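PDB 6M6T: 4-alpha-glucanotransferase from Streptococcus agalactiae, which belongs to the amylomaltase family of TIM-barrel enzymes and holds glycans in pockets of its single chain. Local coordinates for residues Gln60-Val65 and Ala144-Ile149; Lys150-Asn155 and Ala175-Lys180; Ser274-Trp279 and Pro321-Glu326; Asp296-Phe301 and Ala357-Pro362. One frame throughout, in Å; residues are numbered along the deposited sequence.

Interaction 1: Gln60-Val65 and Ala144-Ile149; sequences QSFSAV and AEFMAI. With AC1 (4,6-dideoxy-4-{[(1S,4R,5S,6S)-4,5,6-trihydroxy-3-(hydroxymethyl)cyclohex-2-en-1-yl]amino}-alpha-D-glucopyranose), chain I.
Phe62 reaches across to Met147 and Phe146 on helix 140-152, and the three side chains illustrate how a loop can be fastened to a helix by apolar and sulfur-aromatic contact. Phe62 points its side chain at the helix, with CG anti to the carbonyl carbon (chi1 -60°), which brings the ring beside the Met147 sulfur. Met147 needs a more contorted path. Its chain is bent at both chi2 and chi3, and the folding swings the thioether back toward the loop, so that SD lies 3.6 Å from CD2 of Phe62. The sulfur sits 4.4 Å from the centroid of that ring, well off its normal, in an oblique Met-aromatic contact, and the two side chains cross nearly at right angles. Phe146 meets the root of the same residue: its CE2 lies 4.3 Å from CB of Phe62.

The loop turns sharply just beyond. Ser63 OG accepts from the backbone N of Val65 at 3.2 Å, an ST turn. In the other direction, Gln60 extends its chain away from the helix to AC1, where OE1 lies 3.1 Å from C6 of the ligand. Helix 140-152 is itself backed by helix 182-208, with His188 touching Met147, while Val226 lies against Phe146.

One short loop therefore has a glycan-facing end and a helix-facing end. Because the latter relies on aromatic carbon and a polarisable sulfur, with no directional polar bond between the segments, the contact probably depends on how well the side chains fit.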
# COMPACT_ATOMS: atom_id res chain seq x y z
N GLN A 60 1.32 0.98 -8.46
CA GLN A 60 1.40 0.80 -9.91
C GLN A 60 1.65 -0.69 -10.16
O GLN A 60 2.78 -1.12 -10.42
CB GLN A 60 2.51 1.67 -10.50
CG GLN A 60 2.59 1.73 -11.99
CD GLN A 60 3.61 2.73 -12.44
OE1 GLN A 60 3.71 3.81 -11.87
NE2 GLN A 60 4.39 2.39 -13.47
N SER A 61 0.58 -1.48 -10.19
CA SER A 61 0.67 -2.91 -9.92
C SER A 61 0.12 -3.73 -11.06
O SER A 61 -0.88 -3.36 -11.69
CB SER A 61 -0.10 -3.28 -8.64
OG SER A 61 0.76 -3.28 -7.50
N PHE A 62 0.76 -4.87 -11.30
CA PHE A 62 0.30 -5.83 -12.30
C PHE A 62 -1.12 -6.31 -12.03
O PHE A 62 -1.78 -6.78 -12.96
CB PHE A 62 1.25 -7.04 -12.36
CG PHE A 62 2.67 -6.69 -12.73
CD1 PHE A 62 2.95 -5.68 -13.63
CD2 PHE A 62 3.74 -7.39 -12.16
CE1 PHE A 62 4.27 -5.36 -13.96
CE2 PHE A 62 5.06 -7.07 -12.48
CZ PHE A 62 5.32 -6.05 -13.38
N SER A 63 -1.60 -6.23 -10.79
CA SER A 63 -2.97 -6.62 -10.49
C SER A 63 -3.42 -5.95 -9.20
O SER A 63 -2.61 -5.70 -8.31
CB SER A 63 -3.14 -8.14 -10.35
OG SER A 63 -4.39 -8.50 -9.75
N ALA A 64 -4.72 -5.69 -9.11
CA ALA A 64 -5.31 -5.07 -7.94
C ALA A 64 -5.47 -6.01 -6.74
O ALA A 64 -5.93 -5.54 -5.69
CB ALA A 64 -6.68 -4.48 -8.31
N VAL A 65 -5.18 -7.30 -6.88
CA VAL A 65 -5.43 -8.27 -5.82
C VAL A 65 -4.26 -9.20 -5.58
O VAL A 65 -4.20 -9.86 -4.53
CB VAL A 65 -6.68 -9.14 -6.11
CG1 VAL A 65 -7.94 -8.33 -5.95
CG2 VAL A 65 -6.58 -9.78 -7.48
N ALA A 144 -2.08 -15.28 -13.51
CA ALA A 144 -0.90 -16.12 -13.66
C ALA A 144 -0.52 -16.25 -15.14
O ALA A 144 0.67 -16.26 -15.49
CB ALA A 144 -1.15 -17.50 -13.03
N GLU A 145 -1.53 -16.30 -16.01
CA GLU A 145 -1.24 -16.29 -17.44
C GLU A 145 -0.68 -14.94 -17.86
O GLU A 145 0.22 -14.88 -18.69
CB GLU A 145 -2.50 -16.64 -18.24
CG GLU A 145 -2.99 -18.05 -17.98
CD GLU A 145 -4.36 -18.33 -18.55
OE1 GLU A 145 -4.78 -17.59 -19.47
OE2 GLU A 145 -5.02 -19.30 -18.09
N PHE A 146 -1.19 -13.84 -17.30
CA PHE A 146 -0.61 -12.54 -17.60
C PHE A 146 0.88 -12.52 -17.28
O PHE A 146 1.70 -12.11 -18.10
CB PHE A 146 -1.34 -11.44 -16.83
CG PHE A 146 -0.81 -10.05 -17.09
CD1 PHE A 146 -1.27 -9.30 -18.16
CD2 PHE A 146 0.13 -9.49 -16.23
CE1 PHE A 146 -0.79 -8.02 -18.39
CE2 PHE A 146 0.62 -8.21 -16.45
CZ PHE A 146 0.15 -7.47 -17.54
N MET A 147 1.24 -12.98 -16.08
CA MET A 147 2.65 -13.00 -15.70
C MET A 147 3.46 -13.94 -16.58
O MET A 147 4.63 -13.65 -16.88
CB MET A 147 2.81 -13.39 -14.23
CG MET A 147 2.29 -12.33 -13.26
SD MET A 147 3.07 -10.70 -13.41
CE MET A 147 4.80 -11.14 -13.71
N ALA A 148 2.88 -15.05 -17.00
CA ALA A 148 3.61 -15.97 -17.86
C ALA A 148 3.86 -15.35 -19.23
O ALA A 148 4.98 -15.37 -19.75
CB ALA A 148 2.83 -17.28 -17.99
N ILE A 149 2.83 -14.80 -19.85
CA ILE A 149 3.02 -14.15 -21.14
C ILE A 149 4.02 -13.01 -21.00
O ILE A 149 4.87 -12.80 -21.87
CB ILE A 149 1.68 -13.69 -21.72
CG1 ILE A 149 0.71 -14.87 -21.83
CG2 ILE A 149 1.87 -13.09 -23.09
CD1 ILE A 149 -0.67 -14.49 -22.28
C1 AC1 I . 2.80 7.13 -6.08
O2 AC1 I . 4.06 9.22 -5.73
C2 AC1 I . 4.09 7.93 -6.38
C4A AC1 I . 6.29 7.04 -13.34
C3 AC1 I . 4.30 8.12 -7.85
O3 AC1 I . 5.52 8.83 -7.96
C4 AC1 I . 4.36 6.74 -8.54
N4A AC1 I . 4.70 6.72 -10.00
C5 AC1 I . 2.99 6.14 -8.31
O5 AC1 I . 2.80 5.91 -6.89
C6 AC1 I . 2.88 4.81 -9.05
C1B AC1 I . 6.13 6.59 -10.40
C2B AC1 I . 6.53 7.91 -11.05
O2B AC1 I . 6.26 9.00 -10.17
C3B AC1 I . 5.71 8.05 -12.34
O3B AC1 I . 5.80 9.40 -12.86
O4 AC1 I . 5.53 7.00 -14.59
C5B AC1 I . 6.40 5.77 -12.76
C7B AC1 I . 6.35 5.56 -11.35
C6B AC1 I . 6.63 4.60 -13.75
O6B AC1 I . 6.26 4.99 -15.08

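Interaction 2: Lys150-Asn155 and Ala175-Lys180; sequences KEHFGN and AGYRQK
His152 and Lys180 cross at the protein surface, with Phe153 and Tyr177 forming a second pair next to them; the lysine and the tyrosine both lie on helix 171-180. CE of Lys180 is 3.4 Å from CE1 of His152, and the crossing is at about a right angle. A bend at chi4 (50°) turns the ammonium group so that both it and the imidazole can use one water: His152 NE2 lies 2.9 Å from it, whereas the bond from Lys180 NZ, at 3.3 Å, is weak. Tyr177 comes to the imidazole from its edge, CE2 lying near the ring plane at 3.8 Å from ND1. The same tyrosine crosses Phe153 roughly perpendicularly, its OH 3.3 Å from CZ of the phenylalanine and oblique to the phenyl ring.

The contact sits where helix 140-152 stops. Gly154, with positive phi, is the C-prime residue of a Schellman motif, in which Gly154 N bonds to Glu151 O at 3.0 Å and Asn155 N makes a weak bond to Lys150 O. Phe153 is the first residue to leave helical geometry.

Farther out, Asp163 OD2 is hydrogen-bonded to Tyr177 OH, which probably helps fix the phenol. Ile166, on helix 164-167, touches both Phe153 and Tyr177, and the ring of Trp161 also meets Phe153. On the helix 140-152 side, His188 NE2 is hydrogen-bonded to Glu151 OE1, and Asp224 forms a salt bridge with Lys150.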
# COMPACT_ATOMS: atom_id res chain seq x y z
N LYS A 150 3.95 -12.27 -19.89
CA LYS A 150 4.88 -11.16 -19.69
C LYS A 150 6.31 -11.65 -19.65
O LYS A 150 7.22 -11.04 -20.23
CB LYS A 150 4.52 -10.42 -18.40
CG LYS A 150 5.43 -9.24 -18.07
CD LYS A 150 4.83 -8.37 -16.97
CE LYS A 150 5.66 -7.12 -16.76
NZ LYS A 150 5.72 -6.25 -17.96
N GLU A 151 6.54 -12.77 -18.96
CA GLU A 151 7.89 -13.29 -18.85
C GLU A 151 8.36 -13.83 -20.19
O GLU A 151 9.53 -13.63 -20.54
CB GLU A 151 7.96 -14.34 -17.74
CG GLU A 151 8.17 -13.71 -16.35
CD GLU A 151 7.79 -14.62 -15.15
OE1 GLU A 151 7.45 -15.81 -15.36
OE2 GLU A 151 7.86 -14.13 -14.00
N HIS A 152 7.47 -14.45 -20.97
CA HIS A 152 7.87 -14.96 -22.29
C HIS A 152 8.41 -13.84 -23.15
O HIS A 152 9.48 -13.98 -23.76
CB HIS A 152 6.70 -15.67 -23.00
CG HIS A 152 7.02 -16.09 -24.41
ND1 HIS A 152 6.05 -16.31 -25.37
CD2 HIS A 152 8.21 -16.35 -25.02
CE1 HIS A 152 6.62 -16.68 -26.50
NE2 HIS A 152 7.93 -16.70 -26.32
N PHE A 153 7.71 -12.72 -23.20
CA PHE A 153 8.10 -11.57 -24.00
C PHE A 153 9.22 -10.77 -23.37
O PHE A 153 9.43 -9.61 -23.74
CB PHE A 153 6.89 -10.68 -24.29
CG PHE A 153 5.92 -11.30 -25.23
CD1 PHE A 153 6.36 -11.86 -26.43
CD2 PHE A 153 4.58 -11.38 -24.91
CE1 PHE A 153 5.47 -12.46 -27.29
CE2 PHE A 153 3.69 -11.98 -25.78
CZ PHE A 153 4.13 -12.52 -26.97
N GLY A 154 9.91 -11.37 -22.40
CA GLY A 154 11.06 -10.76 -21.78
C GLY A 154 10.74 -9.69 -20.77
O GLY A 154 11.45 -8.68 -20.71
N ASN A 155 9.69 -9.89 -19.96
CA ASN A 155 9.27 -8.91 -18.96
C ASN A 155 9.08 -7.55 -19.59
O ASN A 155 9.60 -6.54 -19.12
CB ASN A 155 10.27 -8.83 -17.80
CG ASN A 155 10.25 -10.05 -16.90
OD1 ASN A 155 9.19 -10.61 -16.61
ND2 ASN A 155 11.42 -10.45 -16.45
N ALA A 175 -5.70 -20.09 -26.22
CA ALA A 175 -5.55 -21.53 -26.05
C ALA A 175 -4.16 -22.00 -26.46
O ALA A 175 -3.70 -23.03 -25.95
CB ALA A 175 -6.64 -22.28 -26.84
N GLY A 176 -3.48 -21.26 -27.33
CA GLY A 176 -2.10 -21.61 -27.65
C GLY A 176 -1.12 -21.26 -26.54
O GLY A 176 -0.23 -22.04 -26.19
N TYR A 177 -1.29 -20.07 -25.94
CA TYR A 177 -0.34 -19.63 -24.92
C TYR A 177 -0.53 -20.36 -23.60
O TYR A 177 0.44 -20.53 -22.85
CB TYR A 177 -0.47 -18.13 -24.73
CG TYR A 177 0.35 -17.34 -25.71
CD1 TYR A 177 -0.06 -17.18 -27.02
CD2 TYR A 177 1.55 -16.76 -25.33
CE1 TYR A 177 0.69 -16.46 -27.92
CE2 TYR A 177 2.31 -16.04 -26.21
CZ TYR A 177 1.88 -15.89 -27.50
OH TYR A 177 2.66 -15.18 -28.37
N ARG A 178 -1.75 -20.77 -23.30
CA ARG A 178 -1.98 -21.44 -22.01
C ARG A 178 -1.57 -22.89 -22.09
O ARG A 178 -1.61 -23.54 -21.07
CB ARG A 178 -3.46 -21.42 -21.66
CG ARG A 178 -4.11 -20.07 -21.84
CD ARG A 178 -5.56 -20.37 -21.64
NE ARG A 178 -6.20 -19.11 -21.39
CZ ARG A 178 -7.49 -18.93 -21.48
NH1 ARG A 178 -8.26 -19.95 -21.80
NH2 ARG A 178 -8.00 -17.74 -21.23
N GLN A 179 -1.28 -23.39 -23.28
CA GLN A 179 -0.91 -24.81 -23.50
C GLN A 179 0.61 -24.85 -23.62
O GLN A 179 1.22 -25.78 -23.15
CB GLN A 179 -1.48 -25.21 -24.86
CG GLN A 179 -1.88 -26.67 -25.03
CD GLN A 179 -2.07 -27.02 -26.48
OE1 GLN A 179 -2.46 -26.19 -27.31
NE2 GLN A 179 -1.75 -28.26 -26.83
N LYS A 180 1.13 -23.84 -24.31
CA LYS A 180 2.55 -23.66 -24.56
C LYS A 180 3.30 -23.21 -23.30
O LYS A 180 4.51 -23.42 -23.21
CB LYS A 180 2.69 -22.69 -25.76
CG LYS A 180 3.95 -21.82 -25.86
CD LYS A 180 3.69 -20.55 -26.70
CE LYS A 180 4.88 -19.58 -26.66
NZ LYS A 180 6.16 -20.31 -26.97
O HOH W 1 8.86 -18.83 -28.13

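Interaction 3: Ser274-Trp279 and Pro321-Glu326; sequences SDFDWW and PAPGPE
Phe276 packs against Pro323 and Glu326 in an apolar, partly buried contact where two helices begin, 277-289 and 324-335. The phenyl group does nearly all the touching. Pro323 presents its CG at the edge of the ring and near its plane, 3.8 Å from CZ. Glu326 contributes the carbon at the base of its chain, CB lying 4.0 Å from CE2 of Phe276 in an oblique approach. Beyond CB the glutamate bends at chi2 (75°); its carboxylate plane is 19° from that of the phenyl ring, but CB, not the carboxylate, makes the contact.

Phe276 and Pro323 are N-caps, and Glu326 lies in the first turn of 324-335. Phe276 precedes helix 277-289 and follows Asp275, the C-prime residue of the Schellman motif that ends helix 268-273. In the resulting type I' turn, from Ser274 to Asp277, Phe276 points toward the second helix, where Leu327 and Thr330 also touch it. Pro323 is the centre of an inverse gamma turn, closed by a weak bond of 3.1 Å from Gly324 N to Ala322 O. A salt bridge from Asp275 to Lys334 ties the turn to helix 324-335 a second time.

Each helix leads into a strand of the parallel barrel, 277-289 into 292-295 and 324-335 into 340-342, and these two strands are neighbours. Packing between the starts of such helices belongs to the outer helical layer of a TIM barrel.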
# COMPACT_ATOMS: atom_id res chain seq x y z
N SER A 274 -22.44 -0.32 -15.44
CA SER A 274 -22.26 -1.70 -15.01
C SER A 274 -22.55 -1.89 -13.53
O SER A 274 -22.25 -2.97 -12.98
CB SER A 274 -20.85 -2.21 -15.34
OG SER A 274 -19.82 -1.38 -14.85
N ASP A 275 -23.14 -0.88 -12.88
CA ASP A 275 -23.50 -0.93 -11.47
C ASP A 275 -22.27 -1.03 -10.57
O ASP A 275 -22.36 -1.55 -9.46
CB ASP A 275 -24.48 -2.07 -11.20
CG ASP A 275 -25.30 -1.84 -9.97
OD1 ASP A 275 -25.11 -0.78 -9.34
OD2 ASP A 275 -26.14 -2.72 -9.63
N PHE A 276 -21.13 -0.55 -11.05
CA PHE A 276 -19.86 -0.57 -10.30
C PHE A 276 -19.44 -1.99 -9.87
O PHE A 276 -18.69 -2.15 -8.91
CB PHE A 276 -19.94 0.37 -9.11
CG PHE A 276 -20.28 1.78 -9.47
CD1 PHE A 276 -19.29 2.67 -9.85
CD2 PHE A 276 -21.59 2.23 -9.41
CE1 PHE A 276 -19.58 3.97 -10.16
CE2 PHE A 276 -21.89 3.54 -9.72
CZ PHE A 276 -20.88 4.40 -10.11
N ASP A 277 -19.88 -3.01 -10.62
CA ASP A 277 -19.53 -4.40 -10.38
C ASP A 277 -18.08 -4.57 -9.90
O ASP A 277 -17.81 -5.10 -8.81
CB ASP A 277 -19.77 -5.17 -11.69
CG ASP A 277 -19.68 -6.71 -11.55
OD1 ASP A 277 -18.63 -7.26 -11.09
OD2 ASP A 277 -20.66 -7.38 -11.97
N TRP A 278 -17.15 -4.05 -10.69
CA TRP A 278 -15.73 -4.27 -10.40
C TRP A 278 -15.33 -3.64 -9.08
O TRP A 278 -14.53 -4.21 -8.32
CB TRP A 278 -14.88 -3.73 -11.54
CG TRP A 278 -13.41 -3.97 -11.40
CD1 TRP A 278 -12.77 -5.19 -11.37
CD2 TRP A 278 -12.39 -2.97 -11.28
NE1 TRP A 278 -11.41 -5.00 -11.24
CE2 TRP A 278 -11.16 -3.65 -11.18
CE3 TRP A 278 -12.40 -1.57 -11.24
CZ2 TRP A 278 -9.95 -2.96 -11.04
CZ3 TRP A 278 -11.20 -0.90 -11.11
CH2 TRP A 278 -9.99 -1.59 -11.02
N TRP A 279 -15.86 -2.45 -8.78
CA TRP A 279 -15.51 -1.77 -7.54
C TRP A 279 -16.08 -2.49 -6.33
O TRP A 279 -15.45 -2.53 -5.26
CB TRP A 279 -16.01 -0.33 -7.59
CG TRP A 279 -15.10 0.60 -8.29
CD1 TRP A 279 -15.34 1.25 -9.46
CD2 TRP A 279 -13.79 1.01 -7.86
NE1 TRP A 279 -14.26 2.04 -9.78
CE2 TRP A 279 -13.30 1.91 -8.82
CE3 TRP A 279 -13.00 0.70 -6.76
CZ2 TRP A 279 -12.05 2.50 -8.71
CZ3 TRP A 279 -11.76 1.29 -6.65
CH2 TRP A 279 -11.30 2.17 -7.62
N PRO A 321 -14.94 14.67 -13.84
CA PRO A 321 -15.87 14.23 -12.78
C PRO A 321 -16.02 12.72 -12.69
O PRO A 321 -16.31 12.05 -13.68
CB PRO A 321 -17.19 14.89 -13.20
CG PRO A 321 -17.12 14.90 -14.69
CD PRO A 321 -15.65 15.02 -15.08
N ALA A 322 -15.84 12.19 -11.52
CA ALA A 322 -16.14 10.81 -11.20
C ALA A 322 -17.43 10.72 -10.39
O ALA A 322 -17.76 11.65 -9.65
CB ALA A 322 -14.99 10.17 -10.41
N PRO A 323 -18.18 9.62 -10.50
CA PRO A 323 -19.49 9.51 -9.83
C PRO A 323 -19.42 8.95 -8.41
O PRO A 323 -20.06 7.94 -8.08
CB PRO A 323 -20.25 8.57 -10.77
CG PRO A 323 -19.18 7.63 -11.20
CD PRO A 323 -17.93 8.46 -11.36
N GLY A 324 -18.66 9.62 -7.54
CA GLY A 324 -18.46 9.19 -6.18
C GLY A 324 -19.72 8.81 -5.42
O GLY A 324 -19.85 7.70 -4.90
N PRO A 325 -20.65 9.77 -5.31
CA PRO A 325 -21.91 9.50 -4.57
C PRO A 325 -22.62 8.21 -4.96
O PRO A 325 -23.00 7.42 -4.07
CB PRO A 325 -22.75 10.73 -4.91
CG PRO A 325 -21.75 11.82 -5.11
CD PRO A 325 -20.52 11.19 -5.68
N GLU A 326 -22.80 7.96 -6.26
CA GLU A 326 -23.48 6.73 -6.70
C GLU A 326 -22.69 5.49 -6.31
O GLU A 326 -23.25 4.51 -5.80
CB GLU A 326 -23.71 6.77 -8.22
CG GLU A 326 -24.56 7.94 -8.72
CD GLU A 326 -23.78 9.25 -8.72
OE1 GLU A 326 -24.39 10.34 -8.57
OE2 GLU A 326 -22.53 9.18 -8.84

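Interaction 4: Asp296-Phe301 and Ala357-Pro362; sequences DHFKGF and AGTGFP. With ASO (1,5-anhydro-D-glucitol), chain B; AC1 (4,6-dideoxy-4-{[(1S,4R,5S,6S)-4,5,6-trihydroxy-3-(hydroxymethyl)cyclohex-2-en-1-yl]amino}-alpha-D-glucopyranose), chain J.
Phe298 and Phe361 meet through their first torsions: CG of Phe298, roughly opposite the backbone N (chi1 -154°), sends its ring toward helix 350-359, and CG of Phe361, opposite the carbonyl carbon (chi1 -58°), turns its ring back. Their light contact joins two connections of the TIM barrel, the loop that follows strand 292-295 and the end of helix 350-359 before strand 363-366. CZ of Phe298 arrives at the edge of the Phe361 ring, near its plane, 4.4 Å from CD2. Thr359 meets the same atom with its methyl CG2, which lies at the edge of the Phe298 ring.

An ST turn shapes the second segment, with Phe361 N bonded to Thr359 OG1 at 3.2 Å; that hydroxyl oxygen is also hydrogen-bonded to Leu356 O. The turn lays Thr359 CB over one face of the Phe361 ring. Phe328, on helix 324-335, touches Thr359 and both phenylalanines, completing a hydrophobic cluster beside strand 340-342.

The loop carrying Phe298 also bears two pocket residues, Asp296 and His297. The His297 backbone N is hydrogen-bonded to Glu343 OE2. At the loop's beginning, Asp296 OD2 is joined to C1 of 1,5-anhydro-D-glucitol by a covalent bond of 1.5 Å.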
# COMPACT_ATOMS: atom_id res chain seq x y z
N ASP A 296 -6.95 4.91 -1.01
CA ASP A 296 -6.02 5.99 -1.33
C ASP A 296 -6.69 6.99 -2.25
O ASP A 296 -7.60 6.65 -3.01
CB ASP A 296 -4.76 5.44 -2.01
CG ASP A 296 -3.69 6.51 -2.17
OD1 ASP A 296 -3.71 7.45 -1.36
OD2 ASP A 296 -2.84 6.44 -3.09
N HIS A 297 -6.24 8.25 -2.16
CA HIS A 297 -6.61 9.31 -3.11
C HIS A 297 -8.13 9.42 -3.29
O HIS A 297 -8.67 9.26 -4.39
CB HIS A 297 -5.93 9.10 -4.46
CG HIS A 297 -6.02 10.28 -5.36
ND1 HIS A 297 -5.44 11.49 -5.06
CD2 HIS A 297 -6.61 10.43 -6.58
CE1 HIS A 297 -5.67 12.34 -6.05
NE2 HIS A 297 -6.37 11.72 -6.98
N PHE A 298 -8.79 9.69 -2.17
CA PHE A 298 -10.25 9.81 -2.14
C PHE A 298 -10.73 10.93 -3.07
O PHE A 298 -11.85 10.86 -3.60
CB PHE A 298 -10.68 10.06 -0.69
CG PHE A 298 -12.07 9.61 -0.38
CD1 PHE A 298 -12.40 8.26 -0.40
CD2 PHE A 298 -13.05 10.54 -0.08
CE1 PHE A 298 -13.68 7.85 -0.11
CE2 PHE A 298 -14.34 10.15 0.20
CZ PHE A 298 -14.66 8.80 0.19
N LYS A 299 -9.89 11.95 -3.27
CA LYS A 299 -10.22 13.02 -4.20
C LYS A 299 -10.63 12.46 -5.56
O LYS A 299 -11.57 12.95 -6.19
CB LYS A 299 -9.02 13.96 -4.35
CG LYS A 299 -9.28 15.20 -5.22
CD LYS A 299 -10.65 15.82 -4.93
CE LYS A 299 -11.03 16.81 -5.98
NZ LYS A 299 -9.81 17.59 -6.27
N GLY A 300 -9.96 11.39 -5.99
CA GLY A 300 -10.21 10.78 -7.28
C GLY A 300 -11.61 10.25 -7.47
O GLY A 300 -11.99 9.93 -8.61
N PHE A 301 -12.39 10.12 -6.39
CA PHE A 301 -13.78 9.68 -6.52
C PHE A 301 -14.75 10.84 -6.66
O PHE A 301 -15.91 10.62 -7.00
CB PHE A 301 -14.16 8.78 -5.33
CG PHE A 301 -13.43 7.48 -5.35
CD1 PHE A 301 -13.92 6.41 -6.08
CD2 PHE A 301 -12.21 7.34 -4.69
CE1 PHE A 301 -13.23 5.21 -6.14
CE2 PHE A 301 -11.52 6.14 -4.74
CZ PHE A 301 -12.03 5.07 -5.46
N ALA A 357 -18.79 13.57 4.04
CA ALA A 357 -19.97 13.64 4.92
C ALA A 357 -21.00 12.55 4.58
O ALA A 357 -21.56 11.91 5.47
CB ALA A 357 -20.60 15.02 4.83
N GLY A 358 -21.23 12.31 3.28
CA GLY A 358 -22.15 11.26 2.88
C GLY A 358 -21.69 9.87 3.28
O GLY A 358 -22.53 8.99 3.51
N THR A 359 -20.38 9.62 3.33
CA THR A 359 -19.98 8.29 3.78
C THR A 359 -19.90 8.16 5.30
O THR A 359 -20.16 7.08 5.84
CB THR A 359 -18.63 7.87 3.19
OG1 THR A 359 -17.59 8.74 3.66
CG2 THR A 359 -18.66 7.91 1.69
N GLY A 360 -19.56 9.23 6.02
CA GLY A 360 -19.28 9.10 7.43
C GLY A 360 -18.00 8.36 7.76
O GLY A 360 -17.72 8.13 8.94
N PHE A 361 -17.20 7.96 6.75
CA PHE A 361 -15.89 7.41 7.01
C PHE A 361 -15.01 8.45 7.69
O PHE A 361 -15.15 9.65 7.43
CB PHE A 361 -15.17 6.99 5.72
CG PHE A 361 -15.91 5.99 4.88
CD1 PHE A 361 -16.62 4.94 5.47
CD2 PHE A 361 -15.83 6.06 3.49
CE1 PHE A 361 -17.27 4.01 4.68
CE2 PHE A 361 -16.48 5.15 2.70
CZ PHE A 361 -17.21 4.12 3.30
N PRO A 362 -14.08 8.03 8.54
CA PRO A 362 -13.01 8.94 8.94
C PRO A 362 -12.16 9.40 7.76
O PRO A 362 -11.91 8.66 6.81
CB PRO A 362 -12.19 8.12 9.95
CG PRO A 362 -12.96 6.85 10.19
CD PRO A 362 -14.29 6.95 9.52
C1 ASO B . -1.84 7.30 -3.73
C2 ASO B . -0.45 7.28 -3.04
C3 ASO B . 0.58 8.00 -3.92
C4 ASO B . 0.63 7.29 -5.28
C5 ASO B . -0.74 7.29 -5.90
C6 ASO B . -0.72 6.37 -7.12
O2 ASO B . -0.52 7.87 -1.74
O3 ASO B . 1.90 7.98 -3.27
O4 ASO B . 1.58 7.92 -6.18
O5 ASO B . -1.69 6.68 -5.02
O6 ASO B . -1.98 5.69 -7.24
C1 AC1 J . -0.06 18.94 -0.90
O2 AC1 J . 0.13 19.70 -3.19
C2 AC1 J . 0.33 18.57 -2.33
C4A AC1 J . -2.14 11.73 -2.76
C3 AC1 J . -0.57 17.47 -2.81
O3 AC1 J . -0.17 17.17 -4.14
C4 AC1 J . -0.42 16.24 -1.91
N4A AC1 J . -1.37 15.19 -2.27
C5 AC1 J . -0.70 16.60 -0.46
O5 AC1 J . 0.10 17.74 -0.03
C6 AC1 J . -0.43 15.34 0.39
C1B AC1 J . -0.96 14.31 -3.37
C2B AC1 J . -2.23 13.80 -3.98
O2B AC1 J . -3.05 14.94 -4.26
C3B AC1 J . -2.94 12.96 -2.95
O3B AC1 J . -4.20 12.53 -3.45
O4 AC1 J . -2.74 10.94 -1.71
C5B AC1 J . -0.79 12.05 -2.49
C7B AC1 J . -0.22 13.27 -2.84
C6B AC1 J . 0.07 10.98 -1.85
O6B AC1 J . -0.80 10.18 -1.05

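In the fold
The four contacts form two touching pairs, each with centres 13 Å apart. Interactions 1 and 2 share helix 140-152 and are tied by a salt bridge, Glu145 OE1 to Arg178 NE at 2.8 Å; Phe62 CZ packs 3.6 Å from CE of Lys150. Interactions 3 and 4 have segments that alternate along the chain and meet, among other places, where Trp279 CH2 lies 3.7 Å from CZ of Phe301, in an edge-to-face pair. The glycan sites connect the two halves: Gln60 of interaction 1 and Asp296 of interaction 4 line one pocket, although the centres of these contacts are about 28 Å apart. Interaction 2 is the peripheral member, about 40 Å from interaction 4, centre to centre.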